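Local coordinates for protein gamma-hexachlorocyclohexane dehydrochlorinase (Novosphingobium barchaimii LL02, PDB 5KVB) that probably catalyses the stepwise dehydrochlorination of the pollutant gamma-hexachlorocyclohexane (lindane) to a tetrachlorocyclohexadiene, at residues 16-28 with 120-133. Sequence-based numbering, arbitrary orientation.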
loop_
_atom_site.group_PDB
_atom_site.type_symbol
_atom_site.label_atom_id
_atom_site.label_comp_id
_atom_site.label_asym_id
_atom_site.label_seq_id
_atom_site.Cartn_x
_atom_site.Cartn_y
_atom_site.Cartn_z
ATOM N N SER A 16 7.217 1.104 -18.840
ATOM C CA SER A 16 5.897 1.728 -18.910
ATOM C C SER A 16 5.141 1.578 -17.595
ATOM O O SER A 16 4.580 2.559 -17.081
ATOM C CB SER A 16 5.069 1.142 -20.060
ATOM O OG SER A 16 5.644 1.476 -21.326
ATOM N N ARG A 17 5.147 0.371 -17.035
ATOM C CA ARG A 17 4.495 0.150 -15.741
ATOM C C ARG A 17 5.085 1.051 -14.661
ATOM O O ARG A 17 4.341 1.610 -13.858
ATOM C CB ARG A 17 4.604 -1.330 -15.328
ATOM C CG ARG A 17 3.728 -2.274 -16.168
ATOM C CD ARG A 17 4.054 -3.750 -15.945
ATOM N NE ARG A 17 3.958 -4.162 -14.542
ATOM C CZ ARG A 17 3.080 -5.031 -14.051
ATOM N NH1 ARG A 17 2.166 -5.588 -14.838
ATOM N NH2 ARG A 17 3.124 -5.349 -12.757
ATOM N N ALA A 18 6.408 1.214 -14.634
ATOM C CA ALA A 18 7.031 2.079 -13.633
ATOM C C ALA A 18 6.613 3.538 -13.801
ATOM O O ALA A 18 6.304 4.226 -12.823
ATOM C CB ALA A 18 8.558 1.937 -13.693
ATOM N N ALA A 19 6.586 4.010 -15.041
ATOM C CA ALA A 19 6.174 5.381 -15.308
ATOM C C ALA A 19 4.728 5.597 -14.848
ATOM O O ALA A 19 4.406 6.635 -14.249
ATOM C CB ALA A 19 6.326 5.704 -16.779
ATOM N N ILE A 20 3.858 4.615 -15.094
ATOM C CA ILE A 20 2.444 4.767 -14.771
ATOM C C ILE A 20 2.231 4.673 -13.255
ATOM O O ILE A 20 1.457 5.447 -12.690
ATOM C CB ILE A 20 1.615 3.735 -15.553
ATOM C CG1 ILE A 20 1.638 4.097 -17.051
ATOM C CG2 ILE A 20 0.181 3.667 -15.027
ATOM C CD1 ILE A 20 1.145 2.973 -17.955
ATOM N N GLN A 21 2.949 3.767 -12.589
ATOM C CA GLN A 21 2.900 3.693 -11.127
ATOM C C GLN A 21 3.323 5.035 -10.493
ATOM O O GLN A 21 2.687 5.507 -9.550
ATOM C CB GLN A 21 3.762 2.521 -10.631
ATOM C CG GLN A 21 3.184 1.148 -11.021
ATOM C CD GLN A 21 4.240 0.052 -11.117
ATOM O OE1 GLN A 21 5.430 0.284 -10.896
ATOM N NE2 GLN A 21 3.803 -1.152 -11.465
ATOM N N ASP A 22 4.337 5.689 -11.052
ATOM C CA ASP A 22 4.745 7.020 -10.596
ATOM C C ASP A 22 3.666 8.094 -10.862
ATOM O O ASP A 22 3.417 8.943 -9.999
ATOM C CB ASP A 22 6.075 7.452 -11.250
ATOM C CG ASP A 22 7.295 6.695 -10.718
ATOM O OD1 ASP A 22 7.207 6.012 -9.687
ATOM O OD2 ASP A 22 8.360 6.822 -11.364
ATOM N N LEU A 23 3.019 8.067 -12.029
ATOM C CA LEU A 23 1.925 9.018 -12.308
ATOM C C LEU A 23 0.843 8.917 -11.248
ATOM O O LEU A 23 0.347 9.934 -10.727
ATOM C CB LEU A 23 1.304 8.762 -13.693
ATOM C CG LEU A 23 2.186 9.085 -14.902
ATOM C CD1 LEU A 23 1.552 8.494 -16.157
ATOM C CD2 LEU A 23 2.359 10.600 -15.070
ATOM N N TYR A 24 0.464 7.679 -10.940
ATOM C CA TYR A 24 -0.632 7.431 -10.022
ATOM C C TYR A 24 -0.281 7.864 -8.595
ATOM O O TYR A 24 -1.074 8.541 -7.934
ATOM C CB TYR A 24 -1.019 5.963 -10.079
ATOM C CG TYR A 24 -2.228 5.594 -9.257
ATOM C CD1 TYR A 24 -3.521 5.763 -9.747
ATOM C CD2 TYR A 24 -2.071 5.075 -7.992
ATOM C CE1 TYR A 24 -4.628 5.398 -8.982
ATOM C CE2 TYR A 24 -3.163 4.721 -7.227
ATOM C CZ TYR A 24 -4.421 4.873 -7.722
ATOM O OH TYR A 24 -5.488 4.507 -6.938
ATOM N N SER A 25 0.900 7.503 -8.109
ATOM C CA SER A 25 1.304 7.994 -6.800
ATOM C C SER A 25 1.416 9.523 -6.781
ATOM O O SER A 25 1.067 10.144 -5.767
ATOM C CB SER A 25 2.617 7.345 -6.370
ATOM O OG SER A 25 2.374 5.987 -6.013
ATOM N N ASP A 26 1.857 10.124 -7.886
ATOM C CA ASP A 26 1.970 11.587 -7.979
ATOM C C ASP A 26 0.595 12.265 -7.850
ATOM O O ASP A 26 0.501 13.352 -7.283
ATOM C CB ASP A 26 2.647 12.017 -9.296
ATOM C CG ASP A 26 4.167 11.890 -9.259
ATOM O OD1 ASP A 26 4.733 11.664 -8.160
ATOM O OD2 ASP A 26 4.802 12.026 -10.332
ATOM N N GLN A 27 -0.464 11.615 -8.338
ATOM C CA GLN A 27 -1.810 12.148 -8.152
ATOM C C GLN A 27 -2.145 12.220 -6.664
ATOM O O GLN A 27 -2.596 13.254 -6.165
ATOM C CB GLN A 27 -2.848 11.292 -8.897
ATOM C CG GLN A 27 -4.242 11.958 -9.064
ATOM C CD GLN A 27 -5.139 11.873 -7.834
ATOM O OE1 GLN A 27 -4.915 11.066 -6.941
ATOM N NE2 GLN A 27 -6.179 12.706 -7.802
ATOM N N LEU A 28 -1.923 11.120 -5.954
ATOM C CA LEU A 28 -2.266 11.064 -4.533
ATOM C C LEU A 28 -1.418 12.040 -3.713
ATOM O O LEU A 28 -1.943 12.787 -2.881
ATOM C CB LEU A 28 -2.105 9.639 -3.991
ATOM C CG LEU A 28 -3.286 8.680 -4.182
ATOM C CD1 LEU A 28 -3.524 8.355 -5.646
ATOM C CD2 LEU A 28 -3.106 7.398 -3.381
ATOM N N TYR A 120 -10.302 3.846 -7.411
ATOM C CA TYR A 120 -9.864 4.730 -8.491
ATOM C C TYR A 120 -9.715 3.932 -9.782
ATOM O O TYR A 120 -8.948 2.957 -9.831
ATOM C CB TYR A 120 -8.524 5.409 -8.163
ATOM C CG TYR A 120 -8.553 6.541 -7.152
ATOM C CD1 TYR A 120 -9.629 6.724 -6.289
ATOM C CD2 TYR A 120 -7.483 7.434 -7.070
ATOM C CE1 TYR A 120 -9.631 7.776 -5.353
ATOM C CE2 TYR A 120 -7.483 8.480 -6.157
ATOM C CZ TYR A 120 -8.554 8.641 -5.305
ATOM O OH TYR A 120 -8.544 9.674 -4.391
ATOM N N THR A 121 -10.448 4.334 -10.817
ATOM C CA THR A 121 -10.405 3.691 -12.127
ATOM C C THR A 121 -9.752 4.671 -13.106
ATOM O O THR A 121 -10.259 5.782 -13.308
ATOM C CB THR A 121 -11.816 3.304 -12.607
ATOM O OG1 THR A 121 -12.455 2.491 -11.607
ATOM C CG2 THR A 121 -11.749 2.507 -13.873
ATOM N N SER A 122 -8.611 4.290 -13.673
ATOM C CA SER A 122 -7.770 5.234 -14.414
ATOM C C SER A 122 -7.454 4.747 -15.830
ATOM O O SER A 122 -7.550 3.561 -16.115
ATOM C CB SER A 122 -6.476 5.495 -13.631
ATOM O OG SER A 122 -5.806 4.282 -13.323
ATOM N N GLU A 123 -7.084 5.682 -16.710
ATOM C CA GLU A 123 -6.594 5.366 -18.042
ATOM C C GLU A 123 -5.377 6.243 -18.304
ATOM O O GLU A 123 -5.337 7.412 -17.895
ATOM C CB GLU A 123 -7.661 5.606 -19.126
ATOM C CG GLU A 123 -7.243 5.145 -20.528
ATOM C CD GLU A 123 -8.158 5.681 -21.631
ATOM O OE1 GLU A 123 -9.155 4.999 -21.967
ATOM O OE2 GLU A 123 -7.875 6.779 -22.169
ATOM N N TYR A 124 -4.405 5.662 -19.000
ATOM C CA TYR A 124 -3.160 6.344 -19.365
ATOM C C TYR A 124 -2.921 6.161 -20.850
ATOM O O TYR A 124 -3.192 5.091 -21.397
ATOM C CB TYR A 124 -1.976 5.787 -18.561
ATOM C CG TYR A 124 -2.282 5.685 -17.084
ATOM C CD1 TYR A 124 -2.923 4.565 -16.568
ATOM C CD2 TYR A 124 -1.964 6.730 -16.215
ATOM C CE1 TYR A 124 -3.239 4.487 -15.216
ATOM C CE2 TYR A 124 -2.277 6.658 -14.856
ATOM C CZ TYR A 124 -2.903 5.528 -14.377
ATOM O OH TYR A 124 -3.238 5.438 -13.048
ATOM N N GLU A 125 -2.444 7.215 -21.503
ATOM C CA GLU A 125 -2.104 7.151 -22.920
ATOM C C GLU A 125 -0.647 7.526 -23.138
ATOM O O GLU A 125 -0.114 8.405 -22.455
ATOM C CB GLU A 125 -3.008 8.073 -23.751
ATOM C CG GLU A 125 -4.448 7.599 -23.841
ATOM C CD GLU A 125 -5.277 8.398 -24.835
ATOM O OE1 GLU A 125 -4.735 9.342 -25.453
ATOM O OE2 GLU A 125 -6.472 8.072 -25.003
ATOM N N ARG A 126 0.082 6.792 -24.039
ATOM C CA ARG A 126 1.423 7.166 -24.463
ATOM C C ARG A 126 1.344 7.961 -25.764
ATOM O O ARG A 126 0.778 7.497 -26.754
ATOM C CB ARG A 126 2.308 5.927 -24.635
ATOM C CG ARG A 126 3.681 6.236 -25.206
ATOM C CD ARG A 126 4.703 5.186 -24.802
ATOM N NE ARG A 126 4.314 3.840 -25.206
ATOM C CZ ARG A 126 5.068 2.763 -25.001
ATOM N NH1 ARG A 126 6.248 2.883 -24.400
ATOM N NH2 ARG A 126 4.648 1.569 -25.391
ATOM N N ARG A 127 1.905 9.167 -25.738
ATOM C CA ARG A 127 1.913 10.060 -26.897
ATOM C C ARG A 127 3.326 10.554 -27.120
ATOM O O ARG A 127 3.952 11.080 -26.200
ATOM C CB ARG A 127 0.966 11.239 -26.681
ATOM C CG ARG A 127 -0.470 10.828 -26.457
ATOM C CD ARG A 127 -1.358 12.049 -26.259
ATOM N NE ARG A 127 -2.713 11.679 -25.853
ATOM C CZ ARG A 127 -3.641 12.544 -25.446
ATOM N NH1 ARG A 127 -3.373 13.842 -25.394
ATOM N NH2 ARG A 127 -4.842 12.101 -25.093
ATOM N N ASP A 128 3.821 10.379 -28.348
ATOM C CA ASP A 128 5.219 10.632 -28.684
ATOM C C ASP A 128 6.165 10.063 -27.623
ATOM O O ASP A 128 7.106 10.723 -27.188
ATOM C CB ASP A 128 5.458 12.130 -28.883
ATOM C CG ASP A 128 4.927 12.625 -30.215
ATOM O OD1 ASP A 128 4.866 11.817 -31.167
ATOM O OD2 ASP A 128 4.565 13.814 -30.310
ATOM N N GLY A 129 5.879 8.835 -27.193
ATOM C CA GLY A 129 6.764 8.117 -26.295
ATOM C C GLY A 129 6.587 8.346 -24.800
ATOM O O GLY A 129 7.210 7.661 -23.999
ATOM N N VAL A 130 5.739 9.303 -24.428
ATOM C CA VAL A 130 5.574 9.727 -23.037
ATOM C C VAL A 130 4.207 9.304 -22.493
ATOM O O VAL A 130 3.197 9.452 -23.186
ATOM C CB VAL A 130 5.724 11.265 -22.923
ATOM C CG1 VAL A 130 5.452 11.754 -21.502
ATOM C CG2 VAL A 130 7.107 11.695 -23.377
ATOM N N TRP A 131 4.170 8.787 -21.255
ATOM C CA TRP A 131 2.910 8.419 -20.581
ATOM C C TRP A 131 2.357 9.537 -19.701
ATOM O O TRP A 131 3.100 10.128 -18.920
ATOM C CB TRP A 131 3.106 7.175 -19.688
ATOM C CG TRP A 131 3.370 5.893 -20.427
ATOM C CD1 TRP A 131 4.592 5.314 -20.646
ATOM C CD2 TRP A 131 2.402 5.019 -21.017
ATOM N NE1 TRP A 131 4.443 4.144 -21.347
ATOM C CE2 TRP A 131 3.111 3.941 -21.599
ATOM C CE3 TRP A 131 1.010 5.056 -21.140
ATOM C CZ2 TRP A 131 2.463 2.892 -22.263
ATOM C CZ3 TRP A 131 0.367 4.008 -21.806
ATOM C CH2 TRP A 131 1.095 2.945 -22.356
ATOM N N LYS A 132 1.051 9.797 -19.806
ATOM C CA LYS A 132 0.327 10.642 -18.842
ATOM C C LYS A 132 -1.089 10.104 -18.651
ATOM O O LYS A 132 -1.570 9.275 -19.453
ATOM C CB LYS A 132 0.273 12.126 -19.290
ATOM C CG LYS A 132 1.629 12.855 -19.230
ATOM C CD LYS A 132 1.493 14.372 -19.395
ATOM C CE LYS A 132 2.871 15.034 -19.439
ATOM N NZ LYS A 132 2.776 16.523 -19.346
ATOM N N PHE A 133 -1.755 10.556 -17.587
ATOM C CA PHE A 133 -3.194 10.281 -17.404
ATOM C C PHE A 133 -4.027 10.769 -18.575
ATOM O O PHE A 133 -3.837 11.910 -19.032
ATOM C CB PHE A 133 -3.761 10.995 -16.177
ATOM C CG PHE A 133 -3.641 10.263 -14.861
ATOM C CD1 PHE A 133 -4.673 9.447 -14.398
ATOM C CD2 PHE A 133 -2.559 10.500 -14.030
ATOM C CE1 PHE A 133 -4.602 8.839 -13.144
ATOM C CE2 PHE A 133 -2.472 9.890 -12.781
ATOM C CZ PHE A 133 -3.496 9.060 -12.330
HETATM O O HOH W 1 -6.317 11.441 -4.477
#
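I20 sends two branches of one side chain onto two aromatic rings, a task suited to a beta-branched residue. Its CG2, anti to the backbone N, sits over the centre of the Y124 ring, 3.5 Å from the centroid, while CD1 makes a second CH-pi contact 3.9 Å from the centroid of the six-membered ring of W131. R126 CB lies on the opposite face of that indole; tryptophan suits this place, offering two broad faces and an N-H. L23 CD1 packs against the backbone of strand 130-133, 3.6 Å from W131 O, and against Y124. The edge of F133 abuts L23 O. Y24 is long enough to touch F133 CZ, Y124 OH and, at its hydroxyl end, Y120 CB.

Polar links are few. W131 NE1 gives a weak, bent hydrogen bond to S16 OG (2.9 Å, 135°); OG also hydrogen-bonds D12 O, one turn back. S122 OG and Y124 OH share a 2.8 Å hydrogen bond, and one water joins Q27 OE1 to Y120 OH. Replacing W131 by alanine removes the indole and would probably open a gap between I20 CD1 and R126 CB, with S16 OG losing its NE1 donor.

Helix 10-33 thereby packs on the curved sheet of this SnoaL-like, NTF2-type cone, polar groups at both ends flanking a mainly apolar middle; Y120 touches H80, the probable proton acceptor.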